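Local coordinates for protein butyrophilin subfamily 1 member A1 (Bos taurus, PDB 4HH8) that probably functions in secreting milk-fat droplets and in restraining T-cell proliferation, and is represented here by its two extracellular immunoglobulin-like domains, at residues S132-S137 and Q213-E218; F15-P20 and C36-N41; A59-R64 and G71-E76. The protein carries 1 engineered substitution. All blocks are in the same frame, centred on the assembly; numbering follows the deposited sequence.

In the fold
The chain crosses two immunoglobulin domains in turn, and its three contacts follow one another in series; none encloses or crosses another. Contact 2 comes first. It pairs the short N-terminal strand 16-18 with strand 32-39 and closes a loop of 15 residues in the first, V-type domain. Contact 3 closes a loop of six residues in the same domain and ties strand 61-64 to the segment leading to strand 81-85. Its centre lies about 21 Å from that of contact 2. Contact 1 closes last. It spans 75 residues and joins the first and last strands of the second domain, with its centre about 43 Å from that of contact 2.

Contact 1 of 3, residues S132-S137 and Q213-E218; sequences SDPHIS and QEKEVE
Pro134 and Val217 lie at the middle of this contact. CB of Pro134 rests on CG1 of Val217 at 3.8 Å. The carbonyl O of Pro134 lies 3.5 Å from CB of Val217 and also close to CG2. Ile136 adds a second apolar partner: its CG1 meets CG1 of Val217 at 3.6 Å, and its CD1 reaches the same methyl. CG1 of Val217 stands between the backbone N and the carbonyl carbon (chi1 66°), which brings this methyl to both CB of Pro134 and the end of Ile136. Two residues before Val217, CB of Lys215 sits 3.6 Å from CD of Pro134. The lysine chain runs out extended, and the lysine and proline side chains cross at about a right angle. Its NZ forms a salt bridge with OD1 of Asp133 at 3.2 Å, nearly along the C-O axis of that oxygen. NZ also donates to the backbone O of Gly131, so one ammonium group ties down two points of the chain before Pro134. Further out, Pro134 and Ile136 pack on Cys150, and Ile136 also touches Cys204; these two cysteines form the disulfide of the domain. The touching parts run in roughly the same direction, 26° apart, and share no backbone hydrogen bonds. They belong to the two facing sheets of an immunoglobulin sandwich, whose first and last strands meet here along one side.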
loop_
_atom_site.group_PDB
_atom_site.type_symbol
_atom_site.label_atom_id
_atom_site.label_comp_id
_atom_site.label_asym_id
_atom_site.label_seq_id
_atom_site.Cartn_x
_atom_site.Cartn_y
_atom_site.Cartn_z
ATOM N N SER A 132 7.763 -12.673 -0.927
ATOM C CA SER A 132 8.202 -13.968 -1.451
ATOM C C SER A 132 7.629 -15.122 -0.665
ATOM O O SER A 132 7.262 -14.937 0.511
ATOM C CB SER A 132 9.723 -14.071 -1.355
ATOM O OG SER A 132 10.154 -13.854 -0.017
ATOM N N ASP A 133 7.584 -16.304 -1.295
ATOM C CA ASP A 133 7.305 -17.570 -0.617
ATOM C C ASP A 133 8.137 -17.706 0.654
ATOM O O ASP A 133 9.378 -17.668 0.590
ATOM C CB ASP A 133 7.592 -18.780 -1.518
ATOM C CG ASP A 133 6.584 -18.939 -2.654
ATOM O OD1 ASP A 133 5.794 -18.026 -2.945
ATOM O OD2 ASP A 133 6.601 -19.999 -3.302
ATOM N N PRO A 134 7.469 -17.840 1.825
ATOM C CA PRO A 134 8.211 -17.923 3.109
ATOM C C PRO A 134 9.067 -19.167 3.188
ATOM O O PRO A 134 8.787 -20.145 2.515
ATOM C CB PRO A 134 7.116 -17.959 4.178
ATOM C CG PRO A 134 5.805 -18.180 3.419
ATOM C CD PRO A 134 6.024 -17.674 2.014
ATOM N N HIS A 135 10.085 -19.129 4.032
ATOM C CA HIS A 135 10.978 -20.239 4.150
ATOM C C HIS A 135 11.271 -20.497 5.595
ATOM O O HIS A 135 11.524 -19.563 6.359
ATOM C CB HIS A 135 12.304 -19.942 3.445
ATOM C CG HIS A 135 13.246 -21.095 3.488
ATOM N ND1 HIS A 135 14.261 -21.188 4.411
ATOM C CD2 HIS A 135 13.266 -22.248 2.787
ATOM C CE1 HIS A 135 14.886 -22.339 4.254
ATOM N NE2 HIS A 135 14.286 -23.009 3.295
ATOM N N ILE A 136 11.282 -21.760 5.970
ATOM C CA ILE A 136 11.677 -22.112 7.324
ATOM C C ILE A 136 13.029 -22.830 7.385
ATOM O O ILE A 136 13.226 -23.850 6.751
ATOM C CB ILE A 136 10.575 -22.955 8.066
ATOM C CG1 ILE A 136 9.308 -22.129 8.281
ATOM C CG2 ILE A 136 11.088 -23.401 9.401
ATOM C CD1 ILE A 136 8.057 -22.996 8.714
ATOM N N SER A 137 13.935 -22.268 8.171
ATOM C CA SER A 137 15.193 -22.889 8.582
ATOM C C SER A 137 14.988 -23.644 9.859
ATOM O O SER A 137 14.424 -23.100 10.801
ATOM C CB SER A 137 16.209 -21.801 8.930
ATOM O OG SER A 137 17.001 -21.508 7.827
ATOM N N GLN A 213 -4.270 -11.020 2.167
ATOM C CA GLN A 213 -3.632 -12.120 1.435
ATOM C C GLN A 213 -2.411 -12.656 2.193
ATOM O O GLN A 213 -1.613 -11.885 2.732
ATOM C CB GLN A 213 -3.199 -11.680 0.032
ATOM C CG GLN A 213 -4.325 -11.179 -0.896
ATOM C CD GLN A 213 -3.805 -10.723 -2.258
ATOM O OE1 GLN A 213 -2.604 -10.736 -2.506
ATOM N NE2 GLN A 213 -4.711 -10.318 -3.147
ATOM N N GLU A 214 -2.247 -13.974 2.208
ATOM C CA GLU A 214 -1.119 -14.548 2.885
ATOM C C GLU A 214 -0.494 -15.669 2.100
ATOM O O GLU A 214 -1.134 -16.229 1.189
ATOM C CB GLU A 214 -1.536 -15.082 4.254
ATOM C CG GLU A 214 -2.458 -16.279 4.215
ATOM C CD GLU A 214 -3.083 -16.562 5.589
ATOM O OE1 GLU A 214 -2.979 -17.707 6.063
ATOM O OE2 GLU A 214 -3.652 -15.634 6.203
ATOM N N LYS A 215 0.735 -16.017 2.499
ATOM C CA LYS A 215 1.426 -17.208 2.015
ATOM C C LYS A 215 1.922 -17.953 3.204
ATOM O O LYS A 215 2.165 -17.348 4.251
ATOM C CB LYS A 215 2.613 -16.883 1.103
ATOM C CG LYS A 215 2.249 -16.142 -0.151
ATOM C CD LYS A 215 3.517 -15.893 -0.954
ATOM C CE LYS A 215 3.271 -15.080 -2.214
ATOM N NZ LYS A 215 4.533 -15.043 -3.007
ATOM N N GLU A 216 2.042 -19.274 3.065
ATOM C CA GLU A 216 2.506 -20.079 4.176
ATOM C C GLU A 216 3.453 -21.151 3.722
ATOM O O GLU A 216 3.565 -21.457 2.523
ATOM C CB GLU A 216 1.342 -20.700 4.961
ATOM C CG GLU A 216 0.850 -22.006 4.399
ATOM C CD GLU A 216 -0.365 -22.511 5.131
ATOM O OE1 GLU A 216 -1.355 -21.755 5.244
ATOM O OE2 GLU A 216 -0.341 -23.679 5.562
ATOM N N VAL A 217 4.167 -21.689 4.704
ATOM C CA VAL A 217 5.105 -22.751 4.457
ATOM C C VAL A 217 5.012 -23.682 5.651
ATOM O O VAL A 217 4.907 -23.247 6.800
ATOM C CB VAL A 217 6.550 -22.219 4.212
ATOM C CG1 VAL A 217 7.122 -21.559 5.479
ATOM C CG2 VAL A 217 7.470 -23.338 3.694
ATOM N N GLU A 218 5.009 -24.963 5.360
ATOM C CA GLU A 218 4.912 -25.983 6.392
ATOM C C GLU A 218 6.255 -26.684 6.474
ATOM O O GLU A 218 6.902 -26.877 5.469
ATOM C CB GLU A 218 3.787 -26.951 6.006
ATOM C CG GLU A 218 3.420 -28.006 7.042
ATOM C CD GLU A 218 1.948 -28.372 6.967
ATOM O OE1 GLU A 218 1.315 -28.075 5.923
ATOM O OE2 GLU A 218 1.415 -28.927 7.965
#

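Contact 2 of 3, residues F15-P20 and C36-N41; sequences FDVIGP and CRLSPN
The Phe15 ring leans obliquely on Leu38, with CD1 of Phe15 3.7 Å from CD2 of Leu38. The guanidinium of Arg37 is a second flat group. CD1 of Ile18 sits at its edge, near its plane, 3.8 Å from NE of Arg37. The Arg37 chain is extended from CG to NE and crosses Ile18 obliquely. CD1 of Ile18 also touches CB of Ser39 at 3.5 Å. CG1 of Ile18 lies beside the backbone N (chi1 -44°), and this carries CD1 out over the face of the sheet, between Arg37 and Ser39. An alanine in place of Ile18 is likely to leave the Arg37 chain without the apolar contact at the edge of its guanidinium and open a gap beside Ser39. On the other face of the sheet, CG2 of Val17 meets CD2 of Leu38 at 3.8 Å. Two antiparallel hydrogen-bonded pairs hold the backbones together. Asp16 N donates to Ser39 O at 2.6 Å, and Ser39 N returns a bond to Asp16 O at 2.7 Å. Ile18 N donates to Arg37 O at 2.8 Å, and Arg37 N to Ile18 O at 3.1 Å. A cis peptide bond before Pro40 follows the pairing at once. This is an edge-strand pairing of the first, V-type immunoglobulin domain. Strand 16-18 is an outer strand of its four-stranded sheet. Strand 32-39 continues the sheet toward strand 92-97. Val17, Cys36 and Leu38 face the other sheet, packing on Phe112 of strand 106-114, where Cys36 is bonded to Cys110 in the disulfide that joins the two sheets.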
loop_
_atom_site.group_PDB
_atom_site.type_symbol
_atom_site.label_atom_id
_atom_site.label_comp_id
_atom_site.label_asym_id
_atom_site.label_seq_id
_atom_site.Cartn_x
_atom_site.Cartn_y
_atom_site.Cartn_z
ATOM N N PHE A 15 -20.309 24.837 -5.269
ATOM C CA PHE A 15 -20.048 23.424 -5.505
ATOM C C PHE A 15 -19.241 22.852 -4.362
ATOM O O PHE A 15 -18.553 23.590 -3.649
ATOM C CB PHE A 15 -19.266 23.222 -6.816
ATOM C CG PHE A 15 -17.919 23.917 -6.858
ATOM C CD1 PHE A 15 -16.803 23.370 -6.228
ATOM C CD2 PHE A 15 -17.759 25.103 -7.563
ATOM C CE1 PHE A 15 -15.550 24.003 -6.287
ATOM C CE2 PHE A 15 -16.502 25.745 -7.639
ATOM C CZ PHE A 15 -15.407 25.192 -6.998
ATOM N N ASP A 16 -19.316 21.535 -4.200
ATOM C CA ASP A 16 -18.375 20.845 -3.319
ATOM C C ASP A 16 -17.563 19.804 -4.081
ATOM O O ASP A 16 -17.877 19.418 -5.221
ATOM C CB ASP A 16 -19.068 20.211 -2.087
ATOM C CG ASP A 16 -19.733 21.259 -1.181
ATOM O OD1 ASP A 16 -19.014 22.153 -0.649
ATOM O OD2 ASP A 16 -20.985 21.193 -1.013
ATOM N N VAL A 17 -16.500 19.379 -3.423
ATOM C CA VAL A 17 -15.565 18.402 -3.945
ATOM C C VAL A 17 -15.617 17.242 -2.960
ATOM O O VAL A 17 -15.368 17.431 -1.788
ATOM C CB VAL A 17 -14.139 18.979 -4.013
ATOM C CG1 VAL A 17 -13.129 17.861 -4.263
ATOM C CG2 VAL A 17 -14.046 20.003 -5.084
ATOM N N ILE A 18 -15.942 16.055 -3.461
ATOM C CA ILE A 18 -16.060 14.864 -2.646
ATOM C C ILE A 18 -14.938 13.874 -2.934
ATOM O O ILE A 18 -14.695 13.545 -4.084
ATOM C CB ILE A 18 -17.409 14.144 -2.925
ATOM C CG1 ILE A 18 -18.557 15.146 -3.002
ATOM C CG2 ILE A 18 -17.708 13.116 -1.809
ATOM C CD1 ILE A 18 -19.889 14.517 -3.395
ATOM N N GLY A 19 -14.271 13.370 -1.898
ATOM C CA GLY A 19 -13.293 12.297 -2.089
ATOM C C GLY A 19 -13.939 10.921 -1.960
ATOM O O GLY A 19 -15.121 10.824 -1.655
ATOM N N PRO A 20 -13.180 9.842 -2.207
ATOM C CA PRO A 20 -13.827 8.511 -2.110
ATOM C C PRO A 20 -14.258 8.131 -0.688
ATOM O O PRO A 20 -13.663 8.616 0.281
ATOM C CB PRO A 20 -12.749 7.537 -2.616
ATOM C CG PRO A 20 -11.601 8.413 -3.136
ATOM C CD PRO A 20 -11.737 9.756 -2.509
ATOM N N CYS A 36 -11.747 12.185 -7.479
ATOM C CA CYS A 36 -12.518 13.153 -6.725
ATOM C C CYS A 36 -13.571 13.675 -7.697
ATOM O O CYS A 36 -13.355 13.673 -8.920
ATOM C CB CYS A 36 -11.661 14.303 -6.228
ATOM S SG CYS A 36 -10.584 13.902 -4.869
ATOM N N ARG A 37 -14.707 14.104 -7.164
ATOM C CA ARG A 37 -15.801 14.578 -8.011
ATOM C C ARG A 37 -16.466 15.805 -7.425
ATOM O O ARG A 37 -16.446 16.023 -6.211
ATOM C CB ARG A 37 -16.833 13.471 -8.318
ATOM C CG ARG A 37 -17.455 12.819 -7.084
ATOM C CD ARG A 37 -18.769 12.047 -7.345
ATOM N NE ARG A 37 -19.454 11.796 -6.056
ATOM C CZ ARG A 37 -20.371 10.848 -5.811
ATOM N NH1 ARG A 37 -20.768 10.000 -6.768
ATOM N NH2 ARG A 37 -20.891 10.741 -4.588
ATOM N N LEU A 38 -17.040 16.605 -8.316
ATOM C CA LEU A 38 -17.853 17.737 -7.911
ATOM C C LEU A 38 -19.219 17.276 -7.430
ATOM O O LEU A 38 -19.744 16.284 -7.944
ATOM C CB LEU A 38 -18.026 18.709 -9.086
ATOM C CG LEU A 38 -16.786 19.564 -9.396
ATOM C CD1 LEU A 38 -17.080 20.570 -10.519
ATOM C CD2 LEU A 38 -16.225 20.294 -8.169
ATOM N N SER A 39 -19.770 18.010 -6.458
ATOM C CA SER A 39 -21.192 17.968 -6.084
ATOM C C SER A 39 -21.717 19.397 -6.163
ATOM O O SER A 39 -21.203 20.284 -5.483
ATOM C CB SER A 39 -21.415 17.462 -4.657
ATOM O OG SER A 39 -22.767 17.025 -4.488
ATOM N N PRO A 40 -22.720 19.642 -7.003
ATOM C CA PRO A 40 -23.459 18.744 -7.900
ATOM C C PRO A 40 -22.621 18.270 -9.073
ATOM O O PRO A 40 -21.517 18.780 -9.301
ATOM C CB PRO A 40 -24.584 19.635 -8.420
ATOM C CG PRO A 40 -23.990 21.015 -8.313
ATOM C CD PRO A 40 -23.222 21.025 -7.070
ATOM N N ASN A 41 -23.164 17.331 -9.840
ATOM C CA ASN A 41 -22.424 16.721 -10.932
ATOM C C ASN A 41 -22.337 17.607 -12.183
ATOM O O ASN A 41 -22.780 17.238 -13.275
ATOM C CB ASN A 41 -22.990 15.336 -11.234
ATOM C CG ASN A 41 -24.476 15.358 -11.479
ATOM O OD1 ASN A 41 -25.212 16.198 -10.935
ATOM N ND2 ASN A 41 -24.932 14.452 -12.326
#

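Contact 3 of 3, residues A59-R64 and G71-E76; sequences AVFLSR and GEEMAE. Unlike the reference sequence in segment 59-64: Leu62 (reference Val).
Glu72 reaches past Leu62 to Arg64. Its CG is anti to the carbonyl carbon (chi1 -59°), and the extended chain carries the carboxylate there. CB and CD of Glu72 lie 3.7 and 3.6 Å from CD2 of Leu62, with CG a little further off. At the tip, OE2 of Glu72 receives NH1 of Arg64 at 2.7 Å and NH2 of Arg64 at 3.1 Å, both from one face of the carboxylate. OE1 of Glu72 accepts from NH2 and touches CD2 of Leu62. The grip is end-on, the planes 40° apart. CD2 of Leu62, where the reference sequence has valine, lies over one face of the guanidinium. OE2 of Glu73 accepts the N-H of Leu62 at 3.1 Å (N to OE2) on its anti lone pair. Glu68 brings a like charge near this oxygen. Ala59 N donates to Glu72 O at 3.0 Å, and Met74 N to Ala59 O at 2.7 Å. The selenomethionine Met74 packs its CE against CG2 of Val60. Val60 and Phe61 both face Trp51 in a classic beta bulge. Strand 61-64 lies between strands 48-52 and 67-68, while Val60, Phe61 and Glu73 touch Val81 of strand 81-85 in the other sheet of this first, V-type domain.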
loop_
_atom_site.group_PDB
_atom_site.type_symbol
_atom_site.label_atom_id
_atom_site.label_comp_id
_atom_site.label_asym_id
_atom_site.label_seq_id
_atom_site.Cartn_x
_atom_site.Cartn_y
_atom_site.Cartn_z
ATOM N N ALA A 59 2.995 20.447 -6.867
ATOM C CA ALA A 59 1.861 19.553 -6.728
ATOM C C ALA A 59 2.213 18.190 -7.294
ATOM O O ALA A 59 3.212 18.045 -7.987
ATOM C CB ALA A 59 0.646 20.125 -7.456
ATOM N N VAL A 60 1.405 17.188 -6.946
ATOM C CA VAL A 60 1.477 15.876 -7.570
ATOM C C VAL A 60 1.044 15.995 -9.042
ATOM O O VAL A 60 1.661 15.402 -9.934
ATOM C CB VAL A 60 0.560 14.868 -6.800
ATOM C CG1 VAL A 60 0.425 13.531 -7.548
ATOM C CG2 VAL A 60 1.095 14.652 -5.428
ATOM N N PHE A 61 -0.038 16.740 -9.273
ATOM C CA PHE A 61 -0.617 16.915 -10.601
ATOM C C PHE A 61 -1.351 18.264 -10.648
ATOM O O PHE A 61 -2.031 18.676 -9.680
ATOM C CB PHE A 61 -1.539 15.759 -11.015
ATOM C CG PHE A 61 -2.208 15.990 -12.344
ATOM C CD1 PHE A 61 -1.576 15.630 -13.530
ATOM C CD2 PHE A 61 -3.417 16.648 -12.416
ATOM C CE1 PHE A 61 -2.172 15.897 -14.764
ATOM C CE2 PHE A 61 -3.998 16.935 -13.650
ATOM C CZ PHE A 61 -3.380 16.557 -14.825
ATOM N N LEU A 62 -1.137 18.988 -11.739
ATOM C CA LEU A 62 -1.768 20.283 -11.918
ATOM C C LEU A 62 -2.234 20.472 -13.364
ATOM O O LEU A 62 -1.448 20.355 -14.315
ATOM C CB LEU A 62 -0.868 21.428 -11.442
ATOM C CG LEU A 62 -1.505 22.820 -11.491
ATOM C CD1 LEU A 62 -2.828 22.904 -10.699
ATOM C CD2 LEU A 62 -0.524 23.965 -11.064
ATOM N N SER A 63 -3.535 20.683 -13.520
ATOM C CA SER A 63 -4.100 21.120 -14.793
ATOM C C SER A 63 -4.668 22.512 -14.603
ATOM O O SER A 63 -5.355 22.766 -13.606
ATOM C CB SER A 63 -5.218 20.198 -15.220
ATOM O OG SER A 63 -5.614 20.490 -16.538
ATOM N N ARG A 64 -4.364 23.419 -15.519
ATOM C CA ARG A 64 -5.102 24.696 -15.645
ATOM C C ARG A 64 -5.505 24.926 -17.085
ATOM O O ARG A 64 -4.774 24.574 -18.007
ATOM C CB ARG A 64 -4.268 25.888 -15.203
ATOM C CG ARG A 64 -4.263 26.140 -13.715
ATOM C CD ARG A 64 -3.822 27.598 -13.430
ATOM N NE ARG A 64 -2.971 27.647 -12.238
ATOM C CZ ARG A 64 -1.642 27.533 -12.255
ATOM N NH1 ARG A 64 -0.995 27.385 -13.403
ATOM N NH2 ARG A 64 -0.963 27.569 -11.115
ATOM N N GLY A 71 5.753 22.064 -15.087
ATOM C CA GLY A 71 6.717 22.811 -14.306
ATOM C C GLY A 71 6.263 23.192 -12.905
ATOM O O GLY A 71 7.050 23.731 -12.113
ATOM N N GLU A 72 4.992 22.941 -12.603
ATOM C CA GLU A 72 4.444 23.222 -11.289
ATOM C C GLU A 72 4.213 21.905 -10.517
ATOM O O GLU A 72 3.646 21.914 -9.424
ATOM C CB GLU A 72 3.137 23.994 -11.426
ATOM C CG GLU A 72 3.240 25.334 -12.172
ATOM C CD GLU A 72 2.149 26.302 -11.778
ATOM O OE1 GLU A 72 1.822 26.421 -10.560
ATOM O OE2 GLU A 72 1.605 26.942 -12.697
ATOM N N GLU A 73 4.633 20.787 -11.117
ATOM C CA GLU A 73 4.535 19.449 -10.521
ATOM C C GLU A 73 5.860 19.012 -9.893
ATOM O O GLU A 73 6.934 19.240 -10.472
ATOM C CB GLU A 73 4.118 18.444 -11.589
ATOM C CG GLU A 73 2.754 18.780 -12.198
ATOM C CD GLU A 73 2.285 17.782 -13.256
ATOM O OE1 GLU A 73 3.122 17.104 -13.873
ATOM O OE2 GLU A 73 1.058 17.671 -13.473
HETATM N N MSE A 74 5.796 18.384 -8.724
HETATM C CA MSE A 74 6.971 17.731 -8.119
HETATM C C MSE A 74 7.690 16.901 -9.156
HETATM O O MSE A 74 7.048 16.197 -9.959
HETATM C CB MSE A 74 6.576 16.823 -6.968
HETATM C CG MSE A 74 6.136 17.541 -5.716
HETATM SE SE MSE A 74 5.240 16.313 -4.449
HETATM C CE MSE A 74 3.484 17.002 -4.500
ATOM N N ALA A 75 9.025 16.984 -9.135
ATOM C CA ALA A 75 9.882 16.264 -10.102
ATOM C C ALA A 75 9.750 14.741 -10.044
ATOM O O ALA A 75 9.862 14.066 -11.069
ATOM C CB ALA A 75 11.347 16.691 -9.977
ATOM N N GLU A 76 9.515 14.215 -8.848
ATOM C CA GLU A 76 9.271 12.785 -8.640
ATOM C C GLU A 76 7.868 12.315 -9.061
ATOM O O GLU A 76 7.584 11.110 -9.049
ATOM C CB GLU A 76 9.441 12.472 -7.172
ATOM C CG GLU A 76 9.051 13.641 -6.285
ATOM C CD GLU A 76 8.820 13.218 -4.862
ATOM O OE1 GLU A 76 7.918 12.358 -4.674
ATOM O OE2 GLU A 76 9.525 13.745 -3.950
#